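Local coordinates for protein beta-fructofuranosidase (Bifidobacterium adolescentis, PDB 6NOB) that probably hydrolyses terminal non-reducing beta-D-fructofuranosides such as sucrose, as a glycoside hydrolase of family 32, at residues V176-Q181 and V247-E252; I217-T222 and T239-E244; L526-D531 and L552-G557; D556-L561 and D572-I577. All blocks are in the same frame, centred on the assembly; numbering follows the deposited sequence.

Interaction 1. Residues V176-Q181 and V247-E252; sequences VFLEPQ and VHVRVE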
loop_
_atom_site.group_PDB
_atom_site.type_symbol
_atom_site.label_atom_id
_atom_site.label_comp_id
_atom_site.label_asym_id
_atom_site.label_seq_id
_atom_site.Cartn_x
_atom_site.Cartn_y
_atom_site.Cartn_z
ATOM N N VAL A 176 4.821 1.355 -16.539
ATOM C CA VAL A 176 5.304 2.199 -15.451
ATOM C C VAL A 176 4.888 3.639 -15.708
ATOM O O VAL A 176 5.050 4.165 -16.816
ATOM C CB VAL A 176 6.827 2.062 -15.306
ATOM C CG1 VAL A 176 7.385 3.165 -14.418
ATOM C CG2 VAL A 176 7.178 0.695 -14.742
ATOM N N PHE A 177 4.344 4.284 -14.677
ATOM C CA PHE A 177 3.644 5.555 -14.816
ATOM C C PHE A 177 4.529 6.766 -14.537
ATOM O O PHE A 177 4.629 7.662 -15.381
ATOM C CB PHE A 177 2.425 5.565 -13.889
ATOM C CG PHE A 177 1.541 6.757 -14.070
ATOM C CD1 PHE A 177 0.776 6.894 -15.218
ATOM C CD2 PHE A 177 1.469 7.736 -13.096
ATOM C CE1 PHE A 177 -0.042 7.989 -15.392
ATOM C CE2 PHE A 177 0.652 8.834 -13.263
ATOM C CZ PHE A 177 -0.106 8.960 -14.413
ATOM N N LEU A 178 5.159 6.823 -13.366
ATOM C CA LEU A 178 6.077 7.899 -13.017
ATOM C C LEU A 178 7.422 7.307 -12.623
ATOM O O LEU A 178 7.517 6.144 -12.224
ATOM C CB LEU A 178 5.529 8.770 -11.880
ATOM C CG LEU A 178 4.433 9.763 -12.273
ATOM C CD1 LEU A 178 3.645 10.191 -11.048
ATOM C CD2 LEU A 178 5.033 10.968 -12.980
ATOM N N GLU A 179 8.463 8.121 -12.735
ATOM C CA GLU A 179 9.838 7.667 -12.584
ATOM C C GLU A 179 10.619 8.680 -11.771
ATOM O O GLU A 179 10.184 9.827 -11.606
ATOM C CB GLU A 179 10.484 7.452 -13.960
ATOM C CG GLU A 179 9.809 6.351 -14.757
ATOM C CD GLU A 179 10.486 6.067 -16.078
ATOM O OE1 GLU A 179 11.569 6.629 -16.336
ATOM O OE2 GLU A 179 9.928 5.272 -16.862
ATOM N N PRO A 180 11.778 8.291 -11.224
ATOM C CA PRO A 180 12.576 9.232 -10.433
ATOM C C PRO A 180 13.044 10.412 -11.268
ATOM O O PRO A 180 13.145 10.338 -12.495
ATOM C CB PRO A 180 13.770 8.388 -9.965
ATOM C CG PRO A 180 13.296 6.987 -10.034
ATOM C CD PRO A 180 12.360 6.935 -11.203
ATOM N N GLN A 181 13.325 11.515 -10.577
ATOM C CA GLN A 181 13.959 12.653 -11.222
ATOM C C GLN A 181 15.207 12.183 -11.970
ATOM O O GLN A 181 15.932 11.315 -11.471
ATOM C CB GLN A 181 14.340 13.720 -10.192
ATOM C CG GLN A 181 13.175 14.308 -9.407
ATOM C CD GLN A 181 12.915 13.563 -8.114
ATOM O OE1 GLN A 181 12.379 12.456 -8.123
ATOM N NE2 GLN A 181 13.305 14.164 -6.991
ATOM N N VAL A 247 -3.546 5.665 -19.163
ATOM C CA VAL A 247 -2.319 4.876 -19.229
ATOM C C VAL A 247 -1.086 5.760 -19.058
ATOM O O VAL A 247 -0.249 5.511 -18.184
ATOM C CB VAL A 247 -2.243 4.088 -20.551
ATOM C CG1 VAL A 247 -0.909 3.367 -20.663
ATOM C CG2 VAL A 247 -3.394 3.100 -20.655
ATOM N N HIS A 248 -0.960 6.792 -19.888
ATOM C CA HIS A 248 0.256 7.590 -19.954
ATOM C C HIS A 248 0.149 8.850 -19.103
ATOM O O HIS A 248 -0.926 9.439 -18.962
ATOM C CB HIS A 248 0.568 7.975 -21.400
ATOM C CG HIS A 248 0.678 6.804 -22.324
ATOM N ND1 HIS A 248 -0.375 6.367 -23.099
ATOM C CD2 HIS A 248 1.715 5.978 -22.596
ATOM C CE1 HIS A 248 0.010 5.322 -23.810
ATOM N NE2 HIS A 248 1.274 5.066 -23.524
ATOM N N VAL A 249 1.295 9.271 -18.543
ATOM C CA VAL A 249 1.374 10.491 -17.748
ATOM C C VAL A 249 1.744 11.655 -18.655
ATOM O O VAL A 249 2.385 11.484 -19.698
ATOM C CB VAL A 249 2.380 10.340 -16.585
ATOM C CG1 VAL A 249 3.816 10.406 -17.092
ATOM C CG2 VAL A 249 2.139 11.405 -15.533
ATOM N N ARG A 250 1.327 12.850 -18.258
ATOM C CA ARG A 250 1.675 14.091 -18.935
ATOM C C ARG A 250 2.436 14.998 -17.965
ATOM O O ARG A 250 2.781 14.594 -16.851
ATOM C CB ARG A 250 0.422 14.763 -19.501
ATOM C CG ARG A 250 -0.139 14.042 -20.712
ATOM C CD ARG A 250 0.947 13.826 -21.756
ATOM N NE ARG A 250 0.434 13.197 -22.968
ATOM C CZ ARG A 250 1.078 13.178 -24.130
ATOM N NH1 ARG A 250 2.266 13.757 -24.244
ATOM N NH2 ARG A 250 0.532 12.582 -25.180
ATOM N N VAL A 251 2.661 16.246 -18.393
ATOM C CA VAL A 251 3.669 17.097 -17.769
ATOM C C VAL A 251 3.388 17.282 -16.281
ATOM O O VAL A 251 2.233 17.411 -15.851
ATOM C CB VAL A 251 3.746 18.447 -18.505
ATOM C CG1 VAL A 251 2.378 19.111 -18.563
ATOM C CG2 VAL A 251 4.780 19.364 -17.859
ATOM N N GLU A 252 4.460 17.273 -15.488
ATOM C CA GLU A 252 4.409 17.398 -14.038
ATOM C C GLU A 252 5.001 18.739 -13.619
ATOM O O GLU A 252 6.023 19.172 -14.161
ATOM C CB GLU A 252 5.178 16.251 -13.371
ATOM C CG GLU A 252 5.165 16.251 -11.847
ATOM C CD GLU A 252 5.987 15.110 -11.259
ATOM O OE1 GLU A 252 6.296 14.154 -12.003
ATOM O OE2 GLU A 252 6.325 15.171 -10.056
#
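A classic beta bulge in the family 32 N-terminal domain places Phe177 and Leu178 both facing Trp160 of strand 159-165, and the ends of their side chains reach loop 247-252. Val249 touches both. Its CB sits over one face of the Phe177 ring, 3.8 Å from the ring centroid and 23° off the normal, a CH-pi contact displaced toward the CZ and CE1 rim. The two methyls of Val249 divide the work: CG2 reaches Phe177 CZ at 3.5 Å and then touches Leu178 CD2 at 3.9 Å, whereas CG1 rests against the backbone, 3.3 Å from Phe177 O. With CG anti to the backbone N (chi1 -173°), the Phe177 ring also brings its CD1 edge to Val247 O, 3.4 Å away and in the ring plane. The patch ends at Glu252, whose OE1 lies 3.6 Å from Leu178 CD2. The other carboxylate oxygen of Glu252, OE2, is held by Arg223 and Thr239, on the hairpin beneath. No hydrogen bond links the two loops directly, and cohesion between them comes from dispersion and the CH-pi contact, while the charged end of Glu252 is satisfied by those hairpin residues.

Interaction 2. Residues I217-T222 and T239-E244; sequences IRLYLT and TTCLCE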
loop_
_atom_site.group_PDB
_atom_site.type_symbol
_atom_site.label_atom_id
_atom_site.label_comp_id
_atom_site.label_asym_id
_atom_site.label_seq_id
_atom_site.Cartn_x
_atom_site.Cartn_y
_atom_site.Cartn_z
ATOM N N ILE A 217 -7.440 11.864 -15.074
ATOM C CA ILE A 217 -7.086 11.723 -13.665
ATOM C C ILE A 217 -6.030 12.769 -13.349
ATOM O O ILE A 217 -4.973 12.806 -13.992
ATOM C CB ILE A 217 -6.554 10.317 -13.343
ATOM C CG1 ILE A 217 -7.513 9.226 -13.811
ATOM C CG2 ILE A 217 -6.279 10.181 -11.852
ATOM C CD1 ILE A 217 -6.900 7.837 -13.741
ATOM N N ARG A 218 -6.299 13.617 -12.363
ATOM C CA ARG A 218 -5.284 14.515 -11.836
ATOM C C ARG A 218 -4.668 13.889 -10.593
ATOM O O ARG A 218 -5.382 13.523 -9.653
ATOM C CB ARG A 218 -5.851 15.897 -11.504
ATOM C CG ARG A 218 -4.784 16.848 -10.973
ATOM C CD ARG A 218 -5.187 18.312 -11.070
ATOM N NE ARG A 218 -5.286 18.786 -12.450
ATOM C CZ ARG A 218 -4.243 19.048 -13.232
ATOM N NH1 ARG A 218 -3.006 18.864 -12.785
ATOM N NH2 ARG A 218 -4.437 19.486 -14.470
ATOM N N LEU A 219 -3.347 13.764 -10.595
ATOM C CA LEU A 219 -2.614 13.196 -9.478
ATOM C C LEU A 219 -1.864 14.294 -8.747
ATOM O O LEU A 219 -1.351 15.227 -9.370
ATOM C CB LEU A 219 -1.646 12.116 -9.957
ATOM C CG LEU A 219 -2.463 11.051 -10.683
ATOM C CD1 LEU A 219 -1.951 10.832 -12.096
ATOM C CD2 LEU A 219 -2.499 9.761 -9.887
ATOM N N TYR A 220 -1.836 14.189 -7.421
ATOM C CA TYR A 220 -1.014 15.035 -6.565
ATOM C C TYR A 220 -0.078 14.118 -5.794
ATOM O O TYR A 220 -0.541 13.226 -5.078
ATOM C CB TYR A 220 -1.875 15.858 -5.601
ATOM C CG TYR A 220 -2.775 16.870 -6.274
ATOM C CD1 TYR A 220 -2.342 18.174 -6.485
ATOM C CD2 TYR A 220 -4.061 16.529 -6.685
ATOM C CE1 TYR A 220 -3.157 19.108 -7.093
ATOM C CE2 TYR A 220 -4.885 17.459 -7.297
ATOM C CZ TYR A 220 -4.426 18.748 -7.496
ATOM O OH TYR A 220 -5.234 19.685 -8.100
ATOM N N LEU A 221 1.229 14.324 -5.946
ATOM C CA LEU A 221 2.207 13.413 -5.370
ATOM C C LEU A 221 3.362 14.194 -4.761
ATOM O O LEU A 221 3.518 15.399 -4.978
ATOM C CB LEU A 221 2.738 12.422 -6.414
ATOM C CG LEU A 221 3.585 13.023 -7.539
ATOM C CD1 LEU A 221 4.786 12.138 -7.835
ATOM C CD2 LEU A 221 2.745 13.224 -8.790
ATOM N N THR A 222 4.181 13.481 -3.994
ATOM C CA THR A 222 5.380 14.033 -3.382
ATOM C C THR A 222 6.596 13.692 -4.230
ATOM O O THR A 222 6.763 12.542 -4.650
ATOM C CB THR A 222 5.576 13.489 -1.965
ATOM O OG1 THR A 222 4.522 13.963 -1.123
ATOM C CG2 THR A 222 6.922 13.937 -1.396
ATOM N N THR A 239 3.657 17.943 -6.209
ATOM C CA THR A 239 3.497 18.259 -7.623
ATOM C C THR A 239 2.187 17.670 -8.136
ATOM O O THR A 239 1.515 16.893 -7.454
ATOM C CB THR A 239 4.675 17.726 -8.455
ATOM O OG1 THR A 239 4.614 16.295 -8.514
ATOM C CG2 THR A 239 6.004 18.142 -7.837
ATOM N N THR A 240 1.825 18.049 -9.360
ATOM C CA THR A 240 0.619 17.546 -10.000
ATOM C C THR A 240 0.926 17.140 -11.434
ATOM O O THR A 240 1.882 17.625 -12.046
ATOM C CB THR A 240 -0.524 18.583 -9.986
ATOM O OG1 THR A 240 -1.766 17.928 -10.263
ATOM C CG2 THR A 240 -0.296 19.665 -11.033
ATOM N N CYS A 241 0.105 16.232 -11.957
ATOM C CA CYS A 241 0.190 15.808 -13.348
ATOM C C CYS A 241 -1.117 15.123 -13.716
ATOM O O CYS A 241 -1.926 14.783 -12.848
ATOM C CB CYS A 241 1.403 14.896 -13.595
ATOM S SG CYS A 241 1.447 13.361 -12.655
ATOM N N LEU A 242 -1.325 14.947 -15.016
ATOM C CA LEU A 242 -2.562 14.384 -15.534
ATOM C C LEU A 242 -2.309 13.033 -16.179
ATOM O O LEU A 242 -1.279 12.827 -16.829
ATOM C CB LEU A 242 -3.209 15.305 -16.568
ATOM C CG LEU A 242 -3.910 16.556 -16.059
ATOM C CD1 LEU A 242 -4.436 17.352 -17.240
ATOM C CD2 LEU A 242 -5.039 16.174 -15.120
ATOM N N CYS A 243 -3.253 12.118 -15.984
ATOM C CA CYS A 243 -3.430 10.949 -16.841
ATOM C C CYS A 243 -4.679 11.186 -17.680
ATOM O O CYS A 243 -5.800 11.113 -17.172
ATOM C CB CYS A 243 -3.554 9.669 -16.031
ATOM S SG CYS A 243 -3.503 8.223 -17.090
ATOM N N GLU A 244 -4.485 11.463 -18.968
ATOM C CA GLU A 244 -5.600 11.818 -19.835
ATOM C C GLU A 244 -6.226 10.618 -20.532
ATOM O O GLU A 244 -7.423 10.651 -20.839
ATOM C CB GLU A 244 -5.144 12.838 -20.880
ATOM C CG GLU A 244 -4.628 14.132 -20.272
ATOM C CD GLU A 244 -4.043 15.071 -21.306
ATOM O OE1 GLU A 244 -3.039 15.749 -20.994
ATOM O OE2 GLU A 244 -4.588 15.135 -22.428
#
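The Arg218 guanidinium lies with one face against Leu242, whose CD2 is 3.3 Å above its plane and displaced toward the rim, while Thr240 OG1 meets its edge in plane. That edge contact is a hydrogen bond from Arg218 NH1, 3.0 Å from Thr240 OG1. The Tyr220 ring has the same hydroxyl over one face, near the CD1-CE1 rim, and its side chain runs beside that of Thr240 in the same direction. Thr240 OG1, anti to its own backbone N (chi1 -163°), links the two strands: it accepts from Arg218 and donates to Leu219 O at 2.9 Å, approaching from above the carbonyl plane. Leu219 O thus accepts two hydrogen bonds, the second from Cys241 N. A bend at chi3 of Arg218 (-67°) turns the guanidinium across to the neighbouring strand, over Leu242, and NH2 goes on to a salt bridge with Asp206.

Beneath these groups the strands form an antiparallel ladder; the axes of the short segments approach to 4.7 Å. The hydrogen-bonded pairs are Ile217-Cys243, Leu219-Cys241 and Leu221-Thr239, the middle one including the nearly straight bond from Leu219 N to Cys241 O (2.9 Å, 175°). On the face of these residues, Leu221 CD2 touches Cys241 SG at 4.1 Å and Leu221 CG packs on Thr239 OG1, a hydroxyl hydrogen-bonded to Glu252.

The hairpin supplies the central strands of a four-stranded antiparallel sheet, consistent with one blade of the family 32 beta-propeller. Strand 190-202 flanks 216-227, strand 253-256 flanks 235-243, and Tyr220 reaches Trp356 and Val272 of strand 268-273.

Interaction 3. Residues L526-D531 and L552-G557; sequences LADDAD and LQRTDG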
loop_
_atom_site.group_PDB
_atom_site.type_symbol
_atom_site.label_atom_id
_atom_site.label_comp_id
_atom_site.label_asym_id
_atom_site.label_seq_id
_atom_site.Cartn_x
_atom_site.Cartn_y
_atom_site.Cartn_z
ATOM N N LEU A 526 -19.449 -17.618 17.291
ATOM C CA LEU A 526 -19.300 -18.065 18.668
ATOM C C LEU A 526 -20.516 -17.642 19.480
ATOM O O LEU A 526 -21.078 -16.564 19.262
ATOM C CB LEU A 526 -18.024 -17.494 19.291
ATOM C CG LEU A 526 -16.723 -17.817 18.552
ATOM C CD1 LEU A 526 -15.573 -16.996 19.107
ATOM C CD2 LEU A 526 -16.409 -19.302 18.631
ATOM N N ALA A 527 -20.915 -18.496 20.421
ATOM C CA ALA A 527 -22.127 -18.284 21.201
ATOM C C ALA A 527 -21.881 -17.585 22.532
ATOM O O ALA A 527 -22.851 -17.229 23.212
ATOM C CB ALA A 527 -22.825 -19.624 21.466
ATOM N N ASP A 528 -20.629 -17.376 22.922
ATOM C CA ASP A 528 -20.325 -16.874 24.255
ATOM C C ASP A 528 -18.962 -16.192 24.226
ATOM O O ASP A 528 -18.363 -16.003 23.162
ATOM C CB ASP A 528 -20.367 -18.013 25.277
ATOM C CG ASP A 528 -19.649 -19.253 24.788
ATOM O OD1 ASP A 528 -18.432 -19.165 24.513
ATOM O OD2 ASP A 528 -20.302 -20.312 24.671
ATOM N N ASP A 529 -18.467 -15.830 25.410
ATOM C CA ASP A 529 -17.183 -15.158 25.561
ATOM C C ASP A 529 -16.123 -16.071 26.167
ATOM O O ASP A 529 -15.147 -15.583 26.748
ATOM C CB ASP A 529 -17.349 -13.899 26.411
ATOM C CG ASP A 529 -16.344 -12.825 26.060
ATOM O OD1 ASP A 529 -16.396 -12.324 24.918
ATOM O OD2 ASP A 529 -15.504 -12.489 26.922
ATOM N N ALA A 530 -16.292 -17.384 26.037
ATOM C CA ALA A 530 -15.398 -18.338 26.672
ATOM C C ALA A 530 -14.058 -18.400 25.942
ATOM O O ALA A 530 -13.908 -17.933 24.809
ATOM C CB ALA A 530 -16.041 -19.722 26.716
ATOM N N ASP A 531 -13.073 -18.993 26.617
ATOM C CA ASP A 531 -11.756 -19.182 26.023
ATOM C C ASP A 531 -11.860 -20.033 24.765
ATOM O O ASP A 531 -12.605 -21.016 24.719
ATOM C CB ASP A 531 -10.812 -19.846 27.026
ATOM C CG ASP A 531 -10.291 -18.877 28.069
ATOM O OD1 ASP A 531 -10.727 -17.708 28.066
ATOM O OD2 ASP A 531 -9.449 -19.287 28.897
ATOM N N LEU A 552 -5.574 -17.433 16.205
ATOM C CA LEU A 552 -6.450 -16.488 16.882
ATOM C C LEU A 552 -6.881 -17.137 18.189
ATOM O O LEU A 552 -7.447 -18.235 18.181
ATOM C CB LEU A 552 -7.668 -16.123 16.036
ATOM C CG LEU A 552 -8.476 -14.968 16.634
ATOM C CD1 LEU A 552 -7.774 -13.631 16.412
ATOM C CD2 LEU A 552 -9.896 -14.940 16.093
ATOM N N GLN A 553 -6.598 -16.476 19.306
ATOM C CA GLN A 553 -6.817 -17.077 20.613
ATOM C C GLN A 553 -7.472 -16.067 21.538
ATOM O O GLN A 553 -7.055 -14.907 21.592
ATOM C CB GLN A 553 -5.497 -17.569 21.213
ATOM C CG GLN A 553 -5.619 -18.124 22.614
ATOM C CD GLN A 553 -4.386 -18.896 23.031
ATOM O OE1 GLN A 553 -4.481 -19.916 23.712
ATOM N NE2 GLN A 553 -3.217 -18.413 22.621
ATOM N N ARG A 554 -8.500 -16.509 22.256
ATOM C CA ARG A 554 -9.164 -15.692 23.260
ATOM C C ARG A 554 -8.904 -16.287 24.634
ATOM O O ARG A 554 -9.068 -17.495 24.835
ATOM C CB ARG A 554 -10.669 -15.597 23.005
ATOM C CG ARG A 554 -11.391 -14.730 24.025
ATOM C CD ARG A 554 -12.799 -14.393 23.577
ATOM N NE ARG A 554 -13.625 -15.586 23.444
ATOM C CZ ARG A 554 -14.830 -15.600 22.885
ATOM N NH1 ARG A 554 -15.352 -14.479 22.404
ATOM N NH2 ARG A 554 -15.510 -16.735 22.806
ATOM N N THR A 555 -8.497 -15.437 25.574
ATOM C CA THR A 555 -8.184 -15.870 26.929
ATOM C C THR A 555 -8.657 -14.798 27.896
ATOM O O THR A 555 -8.181 -13.659 27.837
ATOM C CB THR A 555 -6.683 -16.125 27.093
ATOM O OG1 THR A 555 -6.265 -17.120 26.153
ATOM C CG2 THR A 555 -6.381 -16.607 28.501
ATOM N N ASP A 556 -9.590 -15.164 28.774
ATOM C CA ASP A 556 -10.149 -14.253 29.771
ATOM C C ASP A 556 -10.673 -12.975 29.118
ATOM O O ASP A 556 -10.383 -11.857 29.547
ATOM C CB ASP A 556 -9.122 -13.936 30.861
ATOM C CG ASP A 556 -8.537 -15.186 31.492
ATOM O OD1 ASP A 556 -9.256 -16.205 31.573
ATOM O OD2 ASP A 556 -7.359 -15.150 31.907
ATOM N N GLY A 557 -11.452 -13.155 28.051
ATOM C CA GLY A 557 -12.113 -12.053 27.387
ATOM C C GLY A 557 -11.274 -11.282 26.393
ATOM O O GLY A 557 -11.823 -10.436 25.674
HETATM O O HOH W 1 -14.720 -9.965 26.202
HETATM O O HOH W 2 -12.363 -16.023 27.276
HETATM O O HOH W 3 -14.607 -11.749 23.120
#
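Arg554 reaches from strand 547-555 to the carbonyl of Ala530 in loop 526-531. From CB the chain runs extended through CG, then bends at CD (chi3 63°), which lies 3.9 Å from Ala530 O. Beyond the bend NE (2.7 Å) and NH2 (2.8 Å) both grip that oxygen side-on, and sharing it leaves both bonds bent (137° and 131°); NH2 arrives in the carbonyl plane on a lone pair, NE from above it. The backbone C of Asp529 lies over one guanidinium face, toward its rim. NH2 also makes a weak bond to Asp528 O and touches Leu526 CD1. NH1 pairs with Asp529 OD1 at 3.5 Å in a salt bridge of charge alone, the oxygen lying well out of the guanidinium plane; a water joins the two. Val580 O takes a further bond from NH1, and Arg581 shares the Asp529 carboxylate. An Asx turn, Asp528 OD1 accepting from Ala530 N, shapes the loop. Asp531 OD1 accepts from Asp556 N at 2.9 Å, and a water links it to Gly557 N. The loop connects strand 519-526 with strand 532-540, from the six-stranded to the seven-stranded layer of the C-terminal beta-sandwich known for family 32, over the turn between strands 547-555 and 558-564.

Interaction 4. Residues D556-L561 and D572-I577; sequences DGVTRL and DFDSGI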
loop_
_atom_site.group_PDB
_atom_site.type_symbol
_atom_site.label_atom_id
_atom_site.label_comp_id
_atom_site.label_asym_id
_atom_site.label_seq_id
_atom_site.Cartn_x
_atom_site.Cartn_y
_atom_site.Cartn_z
ATOM N N ASP A 556 -9.590 -15.164 28.774
ATOM C CA ASP A 556 -10.149 -14.253 29.771
ATOM C C ASP A 556 -10.673 -12.975 29.118
ATOM O O ASP A 556 -10.383 -11.857 29.547
ATOM C CB ASP A 556 -9.122 -13.936 30.861
ATOM C CG ASP A 556 -8.537 -15.186 31.492
ATOM O OD1 ASP A 556 -9.256 -16.205 31.573
ATOM O OD2 ASP A 556 -7.359 -15.150 31.907
ATOM N N GLY A 557 -11.452 -13.155 28.051
ATOM C CA GLY A 557 -12.113 -12.053 27.387
ATOM C C GLY A 557 -11.274 -11.282 26.393
ATOM O O GLY A 557 -11.823 -10.436 25.674
ATOM N N VAL A 558 -9.972 -11.533 26.320
ATOM C CA VAL A 558 -9.083 -10.813 25.417
ATOM C C VAL A 558 -8.820 -11.692 24.205
ATOM O O VAL A 558 -8.336 -12.822 24.340
ATOM C CB VAL A 558 -7.768 -10.424 26.112
ATOM C CG1 VAL A 558 -6.858 -9.681 25.142
ATOM C CG2 VAL A 558 -8.052 -9.582 27.345
ATOM N N THR A 559 -9.140 -11.176 23.021
ATOM C CA THR A 559 -8.917 -11.877 21.764
ATOM C C THR A 559 -7.712 -11.268 21.063
ATOM O O THR A 559 -7.615 -10.042 20.939
ATOM C CB THR A 559 -10.148 -11.791 20.855
ATOM O OG1 THR A 559 -11.314 -12.214 21.574
ATOM C CG2 THR A 559 -9.969 -12.669 19.628
ATOM N N ARG A 560 -6.801 -12.120 20.599
ATOM C CA ARG A 560 -5.594 -11.628 19.957
ATOM C C ARG A 560 -5.109 -12.630 18.921
ATOM O O ARG A 560 -5.373 -13.831 19.022
ATOM C CB ARG A 560 -4.479 -11.356 20.978
ATOM C CG ARG A 560 -4.305 -12.447 22.013
ATOM C CD ARG A 560 -3.014 -12.278 22.799
ATOM N NE ARG A 560 -3.083 -11.197 23.779
ATOM C CZ ARG A 560 -3.650 -11.305 24.977
ATOM N NH1 ARG A 560 -4.210 -12.448 25.350
ATOM N NH2 ARG A 560 -3.659 -10.268 25.803
ATOM N N LEU A 561 -4.409 -12.115 17.915
ATOM C CA LEU A 561 -3.638 -12.957 17.016
ATOM C C LEU A 561 -2.321 -13.333 17.680
ATOM O O LEU A 561 -1.747 -12.554 18.447
ATOM C CB LEU A 561 -3.369 -12.238 15.693
ATOM C CG LEU A 561 -4.486 -12.227 14.647
ATOM C CD1 LEU A 561 -4.151 -11.249 13.527
ATOM C CD2 LEU A 561 -4.729 -13.623 14.091
ATOM N N ASP A 572 1.876 -8.317 21.353
ATOM C CA ASP A 572 0.513 -8.583 21.814
ATOM C C ASP A 572 -0.466 -8.028 20.784
ATOM O O ASP A 572 -0.796 -6.842 20.802
ATOM C CB ASP A 572 0.300 -7.958 23.189
ATOM C CG ASP A 572 -1.075 -8.247 23.767
ATOM O OD1 ASP A 572 -1.805 -9.084 23.203
ATOM O OD2 ASP A 572 -1.422 -7.627 24.798
ATOM N N PHE A 573 -0.950 -8.886 19.885
ATOM C CA PHE A 573 -1.876 -8.453 18.836
ATOM C C PHE A 573 -3.310 -8.409 19.371
ATOM O O PHE A 573 -4.216 -9.078 18.880
ATOM C CB PHE A 573 -1.759 -9.361 17.619
ATOM C CG PHE A 573 -0.393 -9.360 16.998
ATOM C CD1 PHE A 573 0.057 -8.264 16.276
ATOM C CD2 PHE A 573 0.443 -10.452 17.138
ATOM C CE1 PHE A 573 1.319 -8.262 15.703
ATOM C CE2 PHE A 573 1.702 -10.459 16.570
ATOM C CZ PHE A 573 2.142 -9.363 15.851
ATOM N N ASP A 574 -3.495 -7.587 20.404
ATOM C CA ASP A 574 -4.802 -7.415 21.027
ATOM C C ASP A 574 -5.797 -6.831 20.032
ATOM O O ASP A 574 -5.548 -5.783 19.429
ATOM C CB ASP A 574 -4.669 -6.501 22.248
ATOM C CG ASP A 574 -5.902 -6.509 23.137
ATOM O OD1 ASP A 574 -7.011 -6.805 22.646
ATOM O OD2 ASP A 574 -5.758 -6.207 24.340
ATOM N N SER A 575 -6.940 -7.507 19.874
ATOM C CA SER A 575 -7.954 -7.031 18.934
ATOM C C SER A 575 -8.533 -5.688 19.359
ATOM O O SER A 575 -9.027 -4.932 18.515
ATOM C CB SER A 575 -9.070 -8.066 18.783
ATOM O OG SER A 575 -9.995 -7.990 19.855
ATOM N N GLY A 576 -8.488 -5.375 20.653
ATOM C CA GLY A 576 -8.963 -4.099 21.141
ATOM C C GLY A 576 -10.454 -4.001 21.368
ATOM O O GLY A 576 -10.955 -2.898 21.618
ATOM N N ILE A 577 -11.187 -5.109 21.284
ATOM C CA ILE A 577 -12.621 -5.108 21.534
ATOM C C ILE A 577 -12.966 -6.277 22.446
ATOM O O ILE A 577 -12.215 -7.248 22.573
ATOM C CB ILE A 577 -13.456 -5.185 20.236
ATOM C CG1 ILE A 577 -13.339 -6.573 19.606
ATOM C CG2 ILE A 577 -13.035 -4.100 19.253
ATOM C CD1 ILE A 577 -14.336 -6.818 18.499
HETATM O O HOH W 4 -12.383 -10.034 23.336
HETATM O O HOH W 5 -9.375 -8.332 22.649
HETATM O O HOH W 6 -0.072 -11.865 20.362
#
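Arg560 and Asp572 form a salt bridge: NE donates to OD1 over an unusually short 2.5 Å, nearly straight (169°), on the syn side but tilted 32° out of the carboxylate plane, with OD1 in the guanidinium plane. Arg560 starts with CG between its backbone N and carbonyl carbon (chi1 45°) and bends at chi3, which lays the guanidinium against Val558 CG1. Backbone bonds are few: Ser575 N donates to Thr559 O at 2.8 Å, with a longer, bent one from Leu561 N to Phe573 O. Leu561 O sits at the Phe573 ring edge, in plane, and a water bridges it to Phe573 N. Where the strands diverge, water takes over. One, between Gly557 O and Ile577 O, its approach to Gly557 O doubtfully short, accepts from Thr559 OG1; another accepts from Thr559 N and also lies at Asp574 OD1 and Ser575 OG. Asp574 OD1 accepts from Gly576 N at 2.9 Å, an Asx turn, and Phe573 centres an inverse gamma turn. Strand 573-574 is the short outermost strand of the seven-stranded antiparallel sheet, beside 558-564, which has 547-555 on its other flank; Leu561 and Phe573 both pack on Met605 of strand 601-606.

How the interactions relate
The four contacts form two pairs at opposite sides of the chain's centre. Interactions 1 and 2 lie in the family 32 N-terminal domain, centres 9 Å apart; the hairpin of strands 216-227 and 235-243 falls between the two loops of interaction 1 along the chain, and Arg250 N bonds to Leu242 O, so the loops lie against it. Interactions 3 and 4 come later, their centres also 9 Å apart. They share Asp556 and Gly557, the turn joining strands 547-555 and 558-564, neighbours in one sheet where Gln553 N bonds to Arg560 O. Between the pairs, centres are 41 to 51 Å apart without touching, consistent with the two-part build of family 32: catalytic beta-propeller and C-terminal beta-sandwich.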